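Local coordinates for NanS-p (Escherichia phage vB_EcoP_24B, PDB 6YP6), which is a phage-encoded carbohydrate esterase, represented here by a beta-rich chain that probably binds carbohydrate, at residues Ser23-Arg28 with Ser53-Tyr58; Gly27-Val32 with Val43-Glu48. One frame throughout, in Å; residues are numbered along the deposited sequence. Where two conformers were deposited one is given.

Interaction 1: Ser23-Arg28 with Ser53-Tyr58; sequences SASGGR and SWVLEY
Ser23-Ser25 runs antiparallel to Val55-Tyr58, the two short strand axes 4.8 Å apart at their closest and inclined at 163°. Ser23 with Glu57 and Ser25 with Val55 are the hydrogen-bonded pairs. The straightest of their four backbone bonds, Ser23 N to Glu57 O, has an N-H...O angle of 168°; each carbonyl of Ser23, Ser25 and Val55 also receives a CA-H...O contact, from Leu56, Trp54 and Ala24 in turn. Ala24 and Leu56 form the non-hydrogen-bonded pair between them, and on their face Ala24 CB rests against Leu56 CD2 at 3.7 Å, one methyl on another. This is the edge of a seven-stranded antiparallel sheet: strand 23-25 is outermost, and strand 55-59 bonds on its other side to strand 193-197, with Leu56 pairing to Val196. The opposite face carries Ser23, Ser25, Val55 and Glu57. Ser25 OG, set between its backbone N and carbonyl carbon (chi1 62°), lies 4.0 Å from Val55 CB and is joined to the facing strand through two waters. One probably donates to Val55 O, though other acceptors compete for its protons; the other, 3.1 Å from Ser25 OG, donates to Ser53 O at 2.8 Å. Glu57 lays its CB alongside the Ser23 carbonyl, while its carboxylate reaches Lys193 in a salt bridge. Beyond the strand the chain bends away through Gly26 and Gly27. Trp54 CB meets Gly26 O at 3.6 Å, and the indole, swung away from Gly26, packs against Leu45, Lys47 and Val196. Asp198 OD1 accepts hydrogen bonds from Trp54 N and Ser53 OG.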
loop_
_atom_site.group_PDB
_atom_site.type_symbol
_atom_site.label_atom_id
_atom_site.label_comp_id
_atom_site.label_asym_id
_atom_site.label_seq_id
_atom_site.Cartn_x
_atom_site.Cartn_y
_atom_site.Cartn_z
ATOM N N SER A 23 4.925 13.574 2.948
ATOM C CA SER A 23 4.084 14.669 2.484
ATOM C C SER A 23 2.636 14.186 2.445
ATOM O O SER A 23 2.350 13.103 1.932
ATOM C CB SER A 23 4.528 15.136 1.098
ATOM O OG SER A 23 5.840 15.668 1.137
ATOM N N ALA A 24 1.720 15.013 2.928
ATOM C CA ALA A 24 0.324 14.636 3.078
ATOM C C ALA A 24 -0.506 15.739 2.450
ATOM O O ALA A 24 -0.216 16.924 2.632
ATOM C CB ALA A 24 -0.074 14.449 4.541
ATOM N N SER A 25 -1.530 15.352 1.705
ATOM C CA SER A 25 -2.414 16.329 1.105
ATOM C C SER A 25 -3.811 15.749 1.042
ATOM O O SER A 25 -3.994 14.542 0.877
ATOM C CB SER A 25 -1.965 16.727 -0.297
ATOM O OG SER A 25 -1.964 15.623 -1.169
ATOM N N GLY A 26 -4.796 16.619 1.149
ATOM C CA GLY A 26 -6.174 16.193 1.191
ATOM C C GLY A 26 -6.501 15.584 2.545
ATOM O O GLY A 26 -5.643 15.122 3.287
ATOM N N GLY A 27 -7.792 15.623 2.871
ATOM C CA GLY A 27 -8.254 14.938 4.046
ATOM C C GLY A 27 -7.645 15.407 5.356
ATOM O O GLY A 27 -7.167 16.537 5.507
ATOM N N ARG A 28 -7.721 14.506 6.331
ATOM C CA ARG A 28 -7.299 14.747 7.697
ATOM C C ARG A 28 -6.566 13.513 8.190
ATOM O O ARG A 28 -6.972 12.387 7.896
ATOM C CB ARG A 28 -8.512 15.002 8.595
ATOM C CG ARG A 28 -8.138 15.297 10.028
ATOM C CD ARG A 28 -9.340 15.492 10.918
ATOM N NE ARG A 28 -8.901 15.785 12.278
ATOM C CZ ARG A 28 -9.675 15.720 13.354
ATOM N NH1 ARG A 28 -10.949 15.369 13.244
ATOM N NH2 ARG A 28 -9.167 16.002 14.544
ATOM N N SER A 53 -9.454 13.304 -2.547
ATOM C CA SER A 53 -8.863 12.115 -1.953
ATOM C C SER A 53 -7.612 12.487 -1.174
ATOM O O SER A 53 -6.884 13.413 -1.541
ATOM C CB SER A 53 -8.529 11.188 -3.127
ATOM O OG SER A 53 -7.751 10.091 -2.752
ATOM N N TRP A 54 -7.363 11.779 -0.080
ATOM C CA TRP A 54 -6.127 12.020 0.643
ATOM C C TRP A 54 -4.994 11.215 0.023
ATOM O O TRP A 54 -5.194 10.147 -0.556
ATOM C CB TRP A 54 -6.230 11.720 2.139
ATOM C CG TRP A 54 -6.695 10.367 2.530
ATOM C CD1 TRP A 54 -7.946 10.047 2.925
ATOM C CD2 TRP A 54 -5.921 9.153 2.608
ATOM N NE1 TRP A 54 -8.025 8.720 3.228
ATOM C CE2 TRP A 54 -6.792 8.144 3.048
ATOM C CE3 TRP A 54 -4.582 8.829 2.347
ATOM C CZ2 TRP A 54 -6.382 6.831 3.214
ATOM C CZ3 TRP A 54 -4.169 7.515 2.519
ATOM C CH2 TRP A 54 -5.071 6.530 2.948
ATOM N N VAL A 55 -3.791 11.769 0.136
ATOM C CA VAL A 55 -2.585 11.148 -0.392
ATOM C C VAL A 55 -1.448 11.379 0.590
ATOM O O VAL A 55 -1.203 12.513 1.012
ATOM C CB VAL A 55 -2.173 11.714 -1.769
ATOM C CG1 VAL A 55 -0.958 10.944 -2.306
ATOM C CG2 VAL A 55 -3.305 11.653 -2.761
ATOM N N LEU A 56 -0.742 10.312 0.926
ATOM C CA LEU A 56 0.510 10.361 1.656
ATOM C C LEU A 56 1.611 9.934 0.703
ATOM O O LEU A 56 1.438 8.971 -0.038
ATOM C CB LEU A 56 0.490 9.384 2.829
ATOM C CG LEU A 56 -0.733 9.459 3.736
ATOM C CD1 LEU A 56 -0.614 8.375 4.799
ATOM C CD2 LEU A 56 -0.895 10.817 4.374
ATOM N N GLU A 57 2.741 10.634 0.716
ATOM C CA GLU A 57 3.836 10.327 -0.191
ATOM C C GLU A 57 5.164 10.314 0.546
ATOM O O GLU A 57 5.414 11.152 1.420
ATOM C CB GLU A 57 3.949 11.350 -1.348
ATOM C CG GLU A 57 2.696 11.466 -2.179
ATOM C CD GLU A 57 2.735 12.607 -3.168
ATOM O OE1 GLU A 57 3.834 13.010 -3.585
ATOM O OE2 GLU A 57 1.652 13.095 -3.549
ATOM N N TYR A 58 6.046 9.406 0.126
ATOM C CA TYR A 58 7.417 9.386 0.598
ATOM C C TYR A 58 8.335 9.199 -0.603
ATOM O O TYR A 58 8.040 8.416 -1.516
ATOM C CB TYR A 58 7.634 8.253 1.619
ATOM C CG TYR A 58 8.918 8.404 2.398
ATOM C CD1 TYR A 58 10.129 7.980 1.864
ATOM C CD2 TYR A 58 8.934 9.013 3.641
ATOM C CE1 TYR A 58 11.333 8.129 2.575
ATOM C CE2 TYR A 58 10.122 9.179 4.352
ATOM C CZ TYR A 58 11.316 8.729 3.813
ATOM O OH TYR A 58 12.490 8.895 4.514
HETATM O O HOH W 1 0.804 14.228 -0.626
HETATM O O HOH W 2 -4.861 15.150 -2.246
#

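Interaction 2: Gly27-Val32 with Val43-Glu48; sequences GRAEVV and VKLTKE
Arg28-Val32 and Val43-Thr46 are the two arms of a beta hairpin, antiparallel at 155°, whose second arm also pairs with strand 207-216. Backbone bonds close two hydrogen-bonded pairs, Arg28 with Thr46 and Glu30 with Lys44. Lys44 N to Glu30 O is almost straight at 179° along N-H...O, although the donor sits 32° off the carbonyl plane. The closest apolar contacts lie on the face of Ala29, Val31, Val43 and Leu45: Ala29 CB touches two branched side chains of the facing strand, 3.6 Å from Leu45 CD2 and 3.8 Å from Val43 CG2. That valine methyl, anti to its own backbone nitrogen, reaches the first arm, and Val31 CG2 touches it more loosely. Leu17 also packs on Ala29. Gly27 CA meets Lys47 CB at 3.6 Å where the arms end; the lysine then leads off to a salt bridge with Asp198. The other face is mostly polar, and there Arg28 CB packs against Thr46 OG1 at 3.7 Å. The extended arginine puts its guanidinium beneath Glu30 OE1, which lies over one face toward the rim: a long, weak ion pair with no N-H aimed at the oxygen. The same OE1 accepts a hydrogen bond from a water 3.0 Å away, and that water in turn accepts one from Lys44 NZ at 3.2 Å.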
loop_
_atom_site.group_PDB
_atom_site.type_symbol
_atom_site.label_atom_id
_atom_site.label_comp_id
_atom_site.label_asym_id
_atom_site.label_seq_id
_atom_site.Cartn_x
_atom_site.Cartn_y
_atom_site.Cartn_z
ATOM N N GLY A 27 -7.792 15.623 2.871
ATOM C CA GLY A 27 -8.254 14.938 4.046
ATOM C C GLY A 27 -7.645 15.407 5.356
ATOM O O GLY A 27 -7.167 16.537 5.507
ATOM N N ARG A 28 -7.721 14.506 6.331
ATOM C CA ARG A 28 -7.299 14.747 7.697
ATOM C C ARG A 28 -6.566 13.513 8.190
ATOM O O ARG A 28 -6.972 12.387 7.896
ATOM C CB ARG A 28 -8.512 15.002 8.595
ATOM C CG ARG A 28 -8.138 15.297 10.028
ATOM C CD ARG A 28 -9.340 15.492 10.918
ATOM N NE ARG A 28 -8.901 15.785 12.278
ATOM C CZ ARG A 28 -9.675 15.720 13.354
ATOM N NH1 ARG A 28 -10.949 15.369 13.244
ATOM N NH2 ARG A 28 -9.167 16.002 14.544
ATOM N N ALA A 29 -5.479 13.731 8.925
ATOM C CA ALA A 29 -4.730 12.668 9.587
ATOM C C ALA A 29 -4.712 13.027 11.066
ATOM O O ALA A 29 -4.077 14.011 11.458
ATOM C CB ALA A 29 -3.312 12.576 9.029
ATOM N N GLU A 30 -5.410 12.246 11.885
ATOM C CA GLU A 30 -5.506 12.504 13.315
ATOM C C GLU A 30 -4.837 11.366 14.069
ATOM O O GLU A 30 -5.250 10.213 13.934
ATOM C CB GLU A 30 -6.970 12.601 13.748
ATOM C CG GLU A 30 -7.123 12.969 15.213
ATOM C CD GLU A 30 -8.522 12.765 15.759
ATOM O OE1 GLU A 30 -9.423 12.354 15.005
ATOM O OE2 GLU A 30 -8.730 13.021 16.966
ATOM N N VAL A 31 -3.826 11.682 14.876
ATOM C CA VAL A 31 -3.215 10.661 15.719
ATOM C C VAL A 31 -4.175 10.352 16.857
ATOM O O VAL A 31 -4.632 11.255 17.567
ATOM C CB VAL A 31 -1.842 11.122 16.227
ATOM C CG1 VAL A 31 -1.231 10.055 17.122
ATOM C CG2 VAL A 31 -0.919 11.426 15.057
ATOM N N VAL A 32 -4.496 9.071 17.024
ATOM C CA VAL A 32 -5.522 8.631 17.955
ATOM C C VAL A 32 -4.966 7.524 18.832
ATOM O O VAL A 32 -3.937 6.919 18.535
ATOM C CB VAL A 32 -6.795 8.129 17.245
ATOM C CG1 VAL A 32 -7.462 9.266 16.505
ATOM C CG2 VAL A 32 -6.481 6.964 16.307
ATOM N N VAL A 43 -2.818 6.404 13.371
ATOM C CA VAL A 43 -3.246 7.624 12.693
ATOM C C VAL A 43 -4.503 7.310 11.898
ATOM O O VAL A 43 -4.547 6.341 11.135
ATOM C CB VAL A 43 -2.128 8.284 11.869
ATOM C CG1 VAL A 43 -1.760 7.466 10.645
ATOM C CG2 VAL A 43 -2.540 9.714 11.464
ATOM N N LYS A 44 -5.538 8.095 12.126
ATOM C CA LYS A 44 -6.837 7.928 11.496
ATOM C C LYS A 44 -6.917 8.856 10.296
ATOM O O LYS A 44 -6.758 10.075 10.430
ATOM C CB LYS A 44 -7.926 8.264 12.505
ATOM C CG LYS A 44 -9.346 8.225 11.970
ATOM C CD LYS A 44 -10.341 8.483 13.109
ATOM C CE LYS A 44 -11.753 8.753 12.620
ATOM N NZ LYS A 44 -12.671 9.110 13.740
ATOM N N LEU A 45 -7.168 8.272 9.135
ATOM C CA LEU A 45 -7.191 8.984 7.867
ATOM C C LEU A 45 -8.623 9.043 7.361
ATOM O O LEU A 45 -9.284 8.012 7.178
ATOM C CB LEU A 45 -6.286 8.292 6.850
ATOM C CG LEU A 45 -4.839 8.083 7.334
ATOM C CD1 LEU A 45 -4.054 7.323 6.284
ATOM C CD2 LEU A 45 -4.141 9.365 7.663
ATOM N N THR A 46 -9.093 10.265 7.152
ATOM C CA THR A 46 -10.431 10.547 6.679
ATOM C C THR A 46 -10.365 11.714 5.704
ATOM O O THR A 46 -9.325 12.353 5.524
ATOM C CB THR A 46 -11.369 10.956 7.833
ATOM O OG1 THR A 46 -10.866 12.137 8.481
ATOM C CG2 THR A 46 -11.527 9.828 8.842
ATOM N N LYS A 47 -11.503 11.999 5.081
ATOM C CA LYS A 47 -11.654 13.196 4.264
ATOM C C LYS A 47 -13.134 13.559 4.219
ATOM O O LYS A 47 -13.998 12.785 4.635
ATOM C CB LYS A 47 -11.038 13.020 2.865
ATOM C CG LYS A 47 -11.422 11.747 2.103
ATOM C CD LYS A 47 -12.789 11.868 1.439
ATOM C CE LYS A 47 -13.175 10.591 0.695
ATOM N NZ LYS A 47 -12.504 10.453 -0.613
ATOM N N GLU A 48 -13.417 14.748 3.706
ATOM C CA GLU A 48 -14.796 15.159 3.479
ATOM C C GLU A 48 -15.254 14.576 2.144
ATOM O O GLU A 48 -14.669 14.877 1.100
ATOM C CB GLU A 48 -14.898 16.682 3.457
ATOM C CG GLU A 48 -14.594 17.362 4.788
ATOM C CD GLU A 48 -15.565 16.974 5.890
ATOM O OE1 GLU A 48 -16.679 16.505 5.572
ATOM O OE2 GLU A 48 -15.211 17.136 7.078
HETATM O O HOH W 3 -11.360 10.464 16.279
#

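The centres of interactions 1 and 2 are 10 Å apart, and both lie at the surface on the same side of the chain's centre. They are nested along the chain: the hairpin strands 28-33 and 41-46 fall between strands 23-25 and 55-59. The outer two pair in the seven-stranded sheet; the hairpin belongs to the eight-stranded one. The segments share Gly27 and Arg28, where the chain passes from one sheet to the other. Side chains bridge the sheets directly: Trp54 CH2 packs 3.6 Å from Leu45 CD1, and Leu56 CD1 lies 3.9 Å from the same methyl. Asp198 bonds to residues of both, so the two antiparallel sheets are joined here by chain crossing, apolar packing and a shared carboxylate.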